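Long-range contacts in pullulanase (Klebsiella oxytoca, PDB 2YOC), which hydrolyses the alpha-1,6-glucosidic linkages of pullulan and related branched alpha-glucans, and is a substrate of the type 2 secretion system: residues Q267-D273 with W614-N620; A777-F783 with V958-F964; Y898-P903 with I915-E920. One frame throughout, in Å; residues are numbered along the deposited sequence.

Contact 1: residues Q267-D273 with W614-N620; sequences QTAGVLD and WYYQRLN
The ring of Tyr615 lies against the first turn of helix 269-280, where its CD1 atom packs 4.1 Å from Ala269 CB and equally far from Leu272 CD1. The ring then runs on to a polar end: Tyr615 OH donates to Asp273 OD1 over 2.7 Å, meeting the oxygen on its syn side and 21° out of the carboxylate plane. Asp273 OD1 lies at the ring's edge, near its plane, with the carboxylate turned 72° from the ring. With CG anti to the backbone N (chi1 176°), Tyr615 carries its hydroxyl to the carboxylate, one turn beyond Ala269. Both groups have further partners: the hydroxyl also bonds Met641 N, while Asp273 OD2 takes Arg640 N, which ties this buried pair to the start of helix 640-655.

At the other end, the extended side chain of Gln267 passes Leu619 in the opposite direction, its OE1 3.6 Å from Leu619 CB. The amide's NE2 reaches Asn620 O at 3.1 Å, tilted from the carbonyl plane; NE2 also bonds Ala165 O. Gln267 CG approaches the Trp614 ring obliquely, and Leu619 CD1 lies over one face of that indole, toward its rim.

The contact thus fits an irregular loop, following helix 608-611, against the junction, within the pullulanase N2 domain range, where strand 260-267 gives way to helix 269-280. Strand 167-169 pairs with Gln267 through backbone hydrogen bonds, and helix 640-655 borders Tyr615.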
loop_
_atom_site.group_PDB
_atom_site.type_symbol
_atom_site.label_atom_id
_atom_site.label_comp_id
_atom_site.label_asym_id
_atom_site.label_seq_id
_atom_site.Cartn_x
_atom_site.Cartn_y
_atom_site.Cartn_z
ATOM N N GLN B 267 -44.850 -15.428 -10.715
ATOM C CA GLN B 267 -44.594 -14.062 -10.268
ATOM C C GLN B 267 -44.835 -13.165 -11.497
ATOM O O GLN B 267 -44.128 -13.285 -12.507
ATOM C CB GLN B 267 -43.159 -13.947 -9.716
ATOM C CG GLN B 267 -43.009 -14.578 -8.319
ATOM C CD GLN B 267 -41.663 -14.329 -7.671
ATOM O OE1 GLN B 267 -41.195 -13.191 -7.512
ATOM N NE2 GLN B 267 -41.058 -15.392 -7.193
ATOM N N THR B 268 -45.882 -12.312 -11.432
ATOM C CA THR B 268 -46.348 -11.490 -12.563
ATOM C C THR B 268 -46.025 -9.994 -12.570
ATOM O O THR B 268 -46.483 -9.304 -13.492
ATOM C CB THR B 268 -47.856 -11.709 -12.762
ATOM O OG1 THR B 268 -48.537 -11.371 -11.556
ATOM C CG2 THR B 268 -48.199 -13.146 -13.166
ATOM N N ALA B 269 -45.236 -9.476 -11.594
ATOM C CA ALA B 269 -44.953 -8.026 -11.568
ATOM C C ALA B 269 -44.353 -7.447 -12.867
ATOM O O ALA B 269 -44.724 -6.349 -13.277
ATOM C CB ALA B 269 -44.101 -7.657 -10.367
ATOM N N GLY B 270 -43.489 -8.225 -13.521
ATOM C CA GLY B 270 -42.793 -7.837 -14.744
ATOM C C GLY B 270 -43.757 -7.569 -15.865
ATOM O O GLY B 270 -43.685 -6.527 -16.515
ATOM N N VAL B 271 -44.677 -8.518 -16.088
ATOM C CA VAL B 271 -45.680 -8.357 -17.128
ATOM C C VAL B 271 -46.641 -7.176 -16.784
ATOM O O VAL B 271 -46.930 -6.366 -17.671
ATOM C CB VAL B 271 -46.361 -9.677 -17.528
ATOM C CG1 VAL B 271 -47.047 -10.335 -16.340
ATOM C CG2 VAL B 271 -47.316 -9.467 -18.692
ATOM N N LEU B 272 -47.036 -7.026 -15.486
ATOM C CA LEU B 272 -47.885 -5.902 -15.050
ATOM C C LEU B 272 -47.249 -4.579 -15.416
ATOM O O LEU B 272 -47.962 -3.713 -15.919
ATOM C CB LEU B 272 -48.218 -5.934 -13.552
ATOM C CG LEU B 272 -49.074 -7.095 -13.109
ATOM C CD1 LEU B 272 -49.163 -7.131 -11.621
ATOM C CD2 LEU B 272 -50.445 -7.017 -13.710
ATOM N N ASP B 273 -45.904 -4.436 -15.247
ATOM C CA ASP B 273 -45.236 -3.202 -15.644
ATOM C C ASP B 273 -45.240 -3.066 -17.165
ATOM O O ASP B 273 -45.580 -2.008 -17.683
ATOM C CB ASP B 273 -43.823 -3.040 -15.022
ATOM C CG ASP B 273 -43.759 -2.211 -13.728
ATOM O OD1 ASP B 273 -44.826 -1.750 -13.260
ATOM O OD2 ASP B 273 -42.629 -1.998 -13.201
ATOM N N TRP B 614 -48.491 -9.227 -4.897
ATOM C CA TRP B 614 -47.188 -9.594 -5.457
ATOM C C TRP B 614 -46.547 -8.553 -6.365
ATOM O O TRP B 614 -45.549 -8.841 -7.040
ATOM C CB TRP B 614 -47.214 -11.013 -6.045
ATOM C CG TRP B 614 -47.228 -12.093 -4.999
ATOM C CD1 TRP B 614 -47.421 -11.938 -3.655
ATOM C CD2 TRP B 614 -46.957 -13.487 -5.208
ATOM N NE1 TRP B 614 -47.288 -13.147 -3.012
ATOM C CE2 TRP B 614 -47.013 -14.118 -3.942
ATOM C CE3 TRP B 614 -46.693 -14.275 -6.355
ATOM C CZ2 TRP B 614 -46.835 -15.494 -3.786
ATOM C CZ3 TRP B 614 -46.492 -15.638 -6.197
ATOM C CH2 TRP B 614 -46.568 -16.236 -4.928
ATOM N N TYR B 615 -47.055 -7.309 -6.313
ATOM C CA TYR B 615 -46.477 -6.248 -7.126
ATOM C C TYR B 615 -45.604 -5.319 -6.328
ATOM O O TYR B 615 -44.440 -5.127 -6.687
ATOM C CB TYR B 615 -47.547 -5.442 -7.872
ATOM C CG TYR B 615 -46.954 -4.273 -8.641
ATOM C CD1 TYR B 615 -46.518 -4.430 -9.959
ATOM C CD2 TYR B 615 -46.807 -3.016 -8.040
ATOM C CE1 TYR B 615 -45.945 -3.369 -10.659
ATOM C CE2 TYR B 615 -46.207 -1.961 -8.717
ATOM C CZ TYR B 615 -45.797 -2.137 -10.034
ATOM O OH TYR B 615 -45.209 -1.102 -10.708
ATOM N N TYR B 616 -46.199 -4.658 -5.311
ATOM C CA TYR B 616 -45.515 -3.639 -4.528
ATOM C C TYR B 616 -44.387 -4.161 -3.636
ATOM O O TYR B 616 -43.463 -3.414 -3.309
ATOM C CB TYR B 616 -46.521 -2.772 -3.742
ATOM C CG TYR B 616 -47.535 -2.021 -4.580
ATOM C CD1 TYR B 616 -47.213 -0.812 -5.181
ATOM C CD2 TYR B 616 -48.851 -2.453 -4.660
ATOM C CE1 TYR B 616 -48.158 -0.088 -5.904
ATOM C CE2 TYR B 616 -49.812 -1.717 -5.343
ATOM C CZ TYR B 616 -49.459 -0.541 -5.981
ATOM O OH TYR B 616 -50.418 0.187 -6.649
ATOM N N GLN B 617 -44.446 -5.433 -3.258
ATOM C CA GLN B 617 -43.454 -6.043 -2.387
ATOM C C GLN B 617 -42.351 -6.735 -3.176
ATOM O O GLN B 617 -42.621 -7.283 -4.258
ATOM C CB GLN B 617 -44.143 -7.071 -1.477
ATOM C CG GLN B 617 -45.434 -6.584 -0.786
ATOM C CD GLN B 617 -45.212 -5.536 0.289
ATOM O OE1 GLN B 617 -44.083 -5.275 0.730
ATOM N NE2 GLN B 617 -46.295 -4.929 0.767
ATOM N N ARG B 618 -41.115 -6.747 -2.611
ATOM C CA ARG B 618 -39.979 -7.481 -3.176
ATOM C C ARG B 618 -40.070 -8.944 -2.668
ATOM O O ARG B 618 -40.042 -9.193 -1.456
ATOM C CB ARG B 618 -38.629 -6.836 -2.810
ATOM C CG ARG B 618 -37.458 -7.446 -3.609
ATOM C CD ARG B 618 -36.100 -6.796 -3.384
ATOM N NE ARG B 618 -36.102 -5.397 -3.791
ATOM C CZ ARG B 618 -35.818 -4.384 -2.978
ATOM N NH1 ARG B 618 -35.464 -4.614 -1.719
ATOM N NH2 ARG B 618 -35.861 -3.133 -3.423
ATOM N N LEU B 619 -40.218 -9.892 -3.604
ATOM C CA LEU B 619 -40.367 -11.322 -3.334
ATOM C C LEU B 619 -39.126 -12.139 -3.672
ATOM O O LEU B 619 -38.406 -11.847 -4.640
ATOM C CB LEU B 619 -41.535 -11.902 -4.142
ATOM C CG LEU B 619 -42.839 -11.136 -4.195
ATOM C CD1 LEU B 619 -43.778 -11.841 -5.095
ATOM C CD2 LEU B 619 -43.459 -10.988 -2.823
ATOM N N ASN B 620 -38.920 -13.217 -2.900
ATOM C CA ASN B 620 -37.830 -14.162 -3.122
ATOM C C ASN B 620 -38.053 -14.853 -4.488
ATOM O O ASN B 620 -39.150 -15.349 -4.758
ATOM C CB ASN B 620 -37.817 -15.176 -1.995
ATOM C CG ASN B 620 -36.799 -16.247 -2.177
ATOM O OD1 ASN B 620 -37.032 -17.242 -2.858
ATOM N ND2 ASN B 620 -35.638 -16.052 -1.587
#

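Contact 2: residues A777-F783 with V958-F964; sequences AGNLADF and VMKRVDF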
loop_
_atom_site.group_PDB
_atom_site.type_symbol
_atom_site.label_atom_id
_atom_site.label_comp_id
_atom_site.label_asym_id
_atom_site.label_seq_id
_atom_site.Cartn_x
_atom_site.Cartn_y
_atom_site.Cartn_z
ATOM N N ALA B 777 -13.288 17.416 6.449
ATOM C CA ALA B 777 -13.127 18.030 5.144
ATOM C C ALA B 777 -14.213 17.521 4.163
ATOM O O ALA B 777 -14.013 17.491 2.944
ATOM C CB ALA B 777 -11.728 17.774 4.613
ATOM N N GLY B 778 -15.363 17.142 4.717
ATOM C CA GLY B 778 -16.519 16.685 3.953
ATOM C C GLY B 778 -16.416 15.346 3.255
ATOM O O GLY B 778 -17.024 15.169 2.204
ATOM N N ASN B 779 -15.654 14.391 3.827
ATOM C CA ASN B 779 -15.477 13.020 3.308
ATOM C C ASN B 779 -15.436 12.875 1.765
ATOM O O ASN B 779 -16.214 12.130 1.171
ATOM C CB ASN B 779 -16.487 12.066 3.964
ATOM C CG ASN B 779 -15.953 10.671 4.026
ATOM O OD1 ASN B 779 -15.051 10.348 4.806
ATOM N ND2 ASN B 779 -16.423 9.841 3.146
ATOM N N LEU B 780 -14.531 13.606 1.135
ATOM C CA LEU B 780 -14.400 13.627 -0.320
ATOM C C LEU B 780 -13.484 12.543 -0.884
ATOM O O LEU B 780 -12.458 12.244 -0.306
ATOM C CB LEU B 780 -13.957 15.019 -0.792
ATOM C CG LEU B 780 -14.836 16.194 -0.341
ATOM C CD1 LEU B 780 -14.217 17.526 -0.733
ATOM C CD2 LEU B 780 -16.232 16.102 -0.906
ATOM N N ALA B 781 -13.840 11.981 -2.020
ATOM C CA ALA B 781 -13.074 10.933 -2.668
ATOM C C ALA B 781 -11.775 11.444 -3.258
ATOM O O ALA B 781 -10.845 10.665 -3.423
ATOM C CB ALA B 781 -13.913 10.314 -3.770
ATOM N N ASP B 782 -11.712 12.716 -3.621
ATOM C CA ASP B 782 -10.533 13.253 -4.293
ATOM C C ASP B 782 -9.601 14.139 -3.452
ATOM O O ASP B 782 -8.521 14.544 -3.925
ATOM C CB ASP B 782 -10.894 13.896 -5.656
ATOM C CG ASP B 782 -11.548 12.930 -6.604
ATOM O OD1 ASP B 782 -11.023 11.794 -6.754
ATOM O OD2 ASP B 782 -12.624 13.271 -7.142
ATOM N N PHE B 783 -10.015 14.414 -2.203
ATOM C CA PHE B 783 -9.266 15.222 -1.257
ATOM C C PHE B 783 -7.963 14.511 -0.869
ATOM O O PHE B 783 -7.998 13.391 -0.359
ATOM C CB PHE B 783 -10.124 15.528 -0.022
ATOM C CG PHE B 783 -9.462 16.490 0.932
ATOM C CD1 PHE B 783 -9.575 17.864 0.747
ATOM C CD2 PHE B 783 -8.688 16.023 1.990
ATOM C CE1 PHE B 783 -8.945 18.754 1.620
ATOM C CE2 PHE B 783 -8.063 16.905 2.860
ATOM C CZ PHE B 783 -8.213 18.267 2.686
ATOM N N VAL B 958 -13.313 23.159 -1.238
ATOM C CA VAL B 958 -12.716 22.419 -0.123
ATOM C C VAL B 958 -11.251 22.095 -0.409
ATOM O O VAL B 958 -10.383 22.499 0.349
ATOM C CB VAL B 958 -13.556 21.196 0.300
ATOM C CG1 VAL B 958 -12.844 20.380 1.374
ATOM C CG2 VAL B 958 -14.919 21.650 0.794
HETATM N N MSE B 959 -10.989 21.483 -1.544
HETATM C CA MSE B 959 -9.662 21.091 -1.976
HETATM C C MSE B 959 -8.672 22.230 -2.169
HETATM O O MSE B 959 -7.493 22.038 -1.877
HETATM C CB MSE B 959 -9.780 20.237 -3.221
HETATM C CG MSE B 959 -10.531 18.951 -2.942
HETATM SE SE MSE B 959 -10.655 17.870 -4.508
HETATM C CE MSE B 959 -8.712 17.534 -4.728
ATOM N N LYS B 960 -9.146 23.410 -2.632
ATOM C CA LYS B 960 -8.349 24.617 -2.874
ATOM C C LYS B 960 -8.088 25.425 -1.612
ATOM O O LYS B 960 -7.285 26.369 -1.671
ATOM C CB LYS B 960 -9.094 25.544 -3.846
ATOM C CG LYS B 960 -8.895 25.208 -5.303
ATOM C CD LYS B 960 -9.521 26.227 -6.223
ATOM C CE LYS B 960 -10.627 25.622 -7.042
ATOM N NZ LYS B 960 -10.896 26.394 -8.284
ATOM N N ARG B 961 -8.803 25.128 -0.501
ATOM C CA ARG B 961 -8.745 25.940 0.713
ATOM C C ARG B 961 -8.488 25.182 2.024
ATOM O O ARG B 961 -7.917 25.742 2.968
ATOM C CB ARG B 961 -10.071 26.726 0.849
ATOM C CG ARG B 961 -10.385 27.687 -0.278
ATOM C CD ARG B 961 -11.746 28.316 -0.089
ATOM N NE ARG B 961 -12.071 29.284 -1.136
ATOM C CZ ARG B 961 -11.829 30.578 -1.051
ATOM N NH1 ARG B 961 -11.313 31.089 0.055
ATOM N NH2 ARG B 961 -12.149 31.386 -2.049
ATOM N N VAL B 962 -8.987 23.952 2.116
ATOM C CA VAL B 962 -8.851 23.106 3.301
ATOM C C VAL B 962 -7.600 22.223 3.242
ATOM O O VAL B 962 -7.289 21.599 2.215
ATOM C CB VAL B 962 -10.132 22.289 3.568
ATOM C CG1 VAL B 962 -9.951 21.321 4.737
ATOM C CG2 VAL B 962 -11.318 23.202 3.801
ATOM N N ASP B 963 -6.884 22.216 4.366
ATOM C CA ASP B 963 -5.702 21.414 4.660
ATOM C C ASP B 963 -5.604 21.230 6.174
ATOM O O ASP B 963 -6.316 21.901 6.933
ATOM C CB ASP B 963 -4.408 22.016 4.051
ATOM C CG ASP B 963 -3.255 21.037 3.778
ATOM O OD1 ASP B 963 -3.479 19.797 3.839
ATOM O OD2 ASP B 963 -2.150 21.503 3.460
ATOM N N PHE B 964 -4.741 20.290 6.597
ATOM C CA PHE B 964 -4.517 19.930 7.991
ATOM C C PHE B 964 -3.062 19.905 8.342
ATOM O O PHE B 964 -2.216 19.560 7.502
ATOM C CB PHE B 964 -5.095 18.542 8.290
ATOM C CG PHE B 964 -6.567 18.383 8.033
ATOM C CD1 PHE B 964 -7.494 18.662 9.025
ATOM C CD2 PHE B 964 -7.027 17.923 6.809
ATOM C CE1 PHE B 964 -8.858 18.477 8.801
ATOM C CE2 PHE B 964 -8.396 17.756 6.578
ATOM C CZ PHE B 964 -9.300 18.047 7.574
#
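Phe783 and Phe964 meet obliquely, Phe783 CE2 standing 3.8 Å from Phe964 CE2, and the methyl of Ala777 is shared between them. Ala777 CB sits over the centre of one face of the Phe783 ring, 4.0 Å above its plane, yet approaches Phe964 at the edge, 3.8 Å from Phe964 CZ. One small side chain touches both rings, one by its face and the other by its edge.

The rim of Phe783 is lined by the other segment. Met959 CG and Val962 O both lie near the ring plane, the carbonyl oxygen 3.3 Å from Phe783 CE1. Having CG anti to the backbone N (chi1 -174°) carries the Phe783 ring across to the turn between helix 955-961 and strand 962-965. The Val958 side chain crosses that of Phe783 at about a right angle. Its CG1 branch, itself anti to the backbone N, points to the 777-783 loop, where it meets Leu780 CD1 at 3.8 Å and contacts Ala777 O. Val962 CG1 packs on Ala777 CB at 4.0 Å. Met959, a selenomethionine, slides past Phe783 in the opposite direction and bends at chi3, bringing its terminal methyl to the Asp782 backbone. Asp782 directs its carboxylate elsewhere, to a salt bridge with Lys713.

No hydrogen bond joins the segments; the packing is mostly apolar, with a few carbonyl oxygens among the contacts. Gly778, with positive phi, is the C-prime residue of a Schellman motif ending helix 762-776, and the chain leaving it supplies Leu780 and Phe783. The arrangement is a hydrophobic interface between that helix-terminating loop and a helix-to-strand turn opening the antiparallel sheet of the C-terminal region, the beta domain that follows the catalytic barrel in glycoside hydrolases of this family.

Contact 3: residues Y898-P903 with I915-E920; sequences YNVGMP and ITRVKE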
loop_
_atom_site.group_PDB
_atom_site.type_symbol
_atom_site.label_atom_id
_atom_site.label_comp_id
_atom_site.label_asym_id
_atom_site.label_seq_id
_atom_site.Cartn_x
_atom_site.Cartn_y
_atom_site.Cartn_z
ATOM N N TYR B 898 -29.670 9.351 32.926
ATOM C CA TYR B 898 -28.671 8.293 33.059
ATOM C C TYR B 898 -28.982 7.455 34.282
ATOM O O TYR B 898 -29.535 7.987 35.243
ATOM C CB TYR B 898 -27.265 8.904 33.128
ATOM C CG TYR B 898 -26.118 7.919 33.245
ATOM C CD1 TYR B 898 -25.631 7.248 32.125
ATOM C CD2 TYR B 898 -25.455 7.734 34.453
ATOM C CE1 TYR B 898 -24.541 6.380 32.216
ATOM C CE2 TYR B 898 -24.362 6.872 34.555
ATOM C CZ TYR B 898 -23.908 6.197 33.433
ATOM O OH TYR B 898 -22.836 5.343 33.534
ATOM N N ASN B 899 -28.669 6.143 34.233
ATOM C CA ASN B 899 -28.905 5.186 35.328
ATOM C C ASN B 899 -30.336 5.320 35.902
ATOM O O ASN B 899 -30.558 5.874 36.997
ATOM C CB ASN B 899 -27.808 5.303 36.409
ATOM C CG ASN B 899 -27.923 4.333 37.537
ATOM O OD1 ASN B 899 -28.210 3.154 37.349
ATOM N ND2 ASN B 899 -27.716 4.831 38.740
ATOM N N VAL B 900 -31.303 4.895 35.077
ATOM C CA VAL B 900 -32.728 4.936 35.385
ATOM C C VAL B 900 -33.286 3.523 35.305
ATOM O O VAL B 900 -34.499 3.334 35.387
ATOM C CB VAL B 900 -33.500 5.939 34.489
ATOM C CG1 VAL B 900 -33.062 7.371 34.767
ATOM C CG2 VAL B 900 -33.369 5.603 32.997
ATOM N N GLY B 901 -32.384 2.555 35.155
ATOM C CA GLY B 901 -32.707 1.136 35.065
ATOM C C GLY B 901 -31.843 0.379 34.080
ATOM O O GLY B 901 -31.144 0.984 33.262
HETATM N N MSE B 902 -31.881 -0.952 34.154
HETATM C CA MSE B 902 -31.137 -1.778 33.212
HETATM C C MSE B 902 -31.893 -1.725 31.884
HETATM O O MSE B 902 -33.118 -1.794 31.909
HETATM C CB MSE B 902 -31.011 -3.241 33.702
HETATM C CG MSE B 902 -30.100 -3.435 34.917
HETATM SE SE MSE B 902 -28.328 -2.582 34.828
HETATM C CE MSE B 902 -27.382 -3.850 33.702
ATOM N N PRO B 903 -31.225 -1.554 30.723
ATOM C CA PRO B 903 -31.970 -1.494 29.446
ATOM C C PRO B 903 -32.577 -2.846 29.031
ATOM O O PRO B 903 -32.356 -3.845 29.728
ATOM C CB PRO B 903 -30.918 -0.998 28.461
ATOM C CG PRO B 903 -29.625 -1.451 29.016
ATOM C CD PRO B 903 -29.766 -1.443 30.508
ATOM N N ILE B 915 -22.023 -2.759 31.501
ATOM C CA ILE B 915 -22.797 -1.669 32.081
ATOM C C ILE B 915 -22.442 -1.549 33.564
ATOM O O ILE B 915 -22.013 -0.475 33.978
ATOM C CB ILE B 915 -24.327 -1.838 31.826
ATOM C CG1 ILE B 915 -24.673 -1.620 30.328
ATOM C CG2 ILE B 915 -25.155 -0.902 32.725
ATOM C CD1 ILE B 915 -25.882 -2.382 29.802
ATOM N N THR B 916 -22.537 -2.648 34.338
ATOM C CA THR B 916 -22.214 -2.593 35.777
ATOM C C THR B 916 -20.791 -2.068 36.087
ATOM O O THR B 916 -20.612 -1.233 36.984
ATOM C CB THR B 916 -22.623 -3.873 36.522
ATOM O OG1 THR B 916 -22.193 -5.010 35.778
ATOM C CG2 THR B 916 -24.126 -3.947 36.778
ATOM N N ARG B 917 -19.810 -2.500 35.275
ATOM C CA ARG B 917 -18.403 -2.101 35.342
ATOM C C ARG B 917 -18.229 -0.570 35.170
ATOM O O ARG B 917 -17.372 0.031 35.827
ATOM C CB ARG B 917 -17.618 -2.861 34.239
ATOM C CG ARG B 917 -16.138 -2.505 34.079
ATOM C CD ARG B 917 -15.492 -3.128 32.854
ATOM N NE ARG B 917 -15.182 -4.552 33.046
ATOM C CZ ARG B 917 -15.879 -5.574 32.553
ATOM N NH1 ARG B 917 -16.958 -5.356 31.810
ATOM N NH2 ARG B 917 -15.508 -6.823 32.806
ATOM N N VAL B 918 -19.054 0.046 34.293
ATOM C CA VAL B 918 -18.941 1.454 33.932
ATOM C C VAL B 918 -19.946 2.416 34.577
ATOM O O VAL B 918 -19.641 3.600 34.737
ATOM C CB VAL B 918 -18.869 1.635 32.386
ATOM C CG1 VAL B 918 -17.802 0.724 31.760
ATOM C CG2 VAL B 918 -20.236 1.429 31.720
ATOM N N LYS B 919 -21.155 1.917 34.871
ATOM C CA LYS B 919 -22.289 2.682 35.370
ATOM C C LYS B 919 -21.944 3.639 36.499
ATOM O O LYS B 919 -22.240 4.835 36.412
ATOM C CB LYS B 919 -23.442 1.735 35.752
ATOM C CG LYS B 919 -24.818 2.387 35.783
ATOM C CD LYS B 919 -25.934 1.356 35.783
ATOM C CE LYS B 919 -26.140 0.645 37.109
ATOM N NZ LYS B 919 -27.403 -0.145 37.127
ATOM N N GLU B 920 -21.284 3.116 37.541
ATOM C CA GLU B 920 -20.948 3.906 38.716
ATOM C C GLU B 920 -19.603 4.636 38.645
ATOM O O GLU B 920 -19.292 5.400 39.568
ATOM C CB GLU B 920 -21.131 3.076 40.000
ATOM C CG GLU B 920 -22.585 2.941 40.453
ATOM C CD GLU B 920 -23.522 2.148 39.556
ATOM O OE1 GLU B 920 -23.191 0.989 39.209
ATOM O OE2 GLU B 920 -24.589 2.698 39.195
#
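Tyr898 meets the last turn of helix 912-919 in a loop-on-helix packing, within the pullulanase-type C-terminal family region. Its hydroxyl donates to Lys919 O over 3.0 Å, with the oxygen at the edge of the ring and in its plane. The approach is strongly bent at the acceptor, the C=O...OH angle being 106°. Trp827 meets the same tyrosine ring edge-to-face, adding helix 826-833 to its surroundings.

Asn899 follows and turns its side chain toward the helix, crossing that of Lys919 at about a right angle. Asn899 OD1 rests against the aliphatic part of the lysine, 3.3 Å from Lys919 CE. Asn899 ND2 lies 3.8 Å from Glu920 OE2, the amide and carboxylate planes lying 64° apart.

Farther along, Met902, a selenomethionine, lies alongside Ile915, the two side chains sliding past each other in opposite directions. Bends at chi2 and chi3 steer the terminal methyl to Ile915, and Met902 CE reaches Ile915 CG2 at 3.8 Å. The selenium also lies beside the lysine's end, with Met902 SE 3.5 Å from Lys919 NZ. The aliphatic branches of Ile915 thus serve two neighbours: CG2 packs on the selenomethionine, while the longer branch extends toward the proline. There Pro903 and Ile915 reach toward each other, Pro903 CG ending 3.9 Å from Ile915 CD1.

How the contacts relate
The three contacts are spread widely through the chain, with centres 40 to 48 Å apart and no two touching. Contact 1 closes before contact 2 opens, whereas contact 3 is nested inside the loop that contact 2 closes. Contacts 1 and 3 lie on opposite sides of the chain's centre. Contact 1 joins the N2 region to a loop between barrel strands 586-591 and 661-664. Contact 2 joins a loop between barrel strands 718-720 and 814-816 to the C-terminal antiparallel sheet. These two illustrate how a multidomain hydrolase fastens accessory regions to one parallel barrel at separate places, while contact 3 is local packing after the last barrel strand, 860-864.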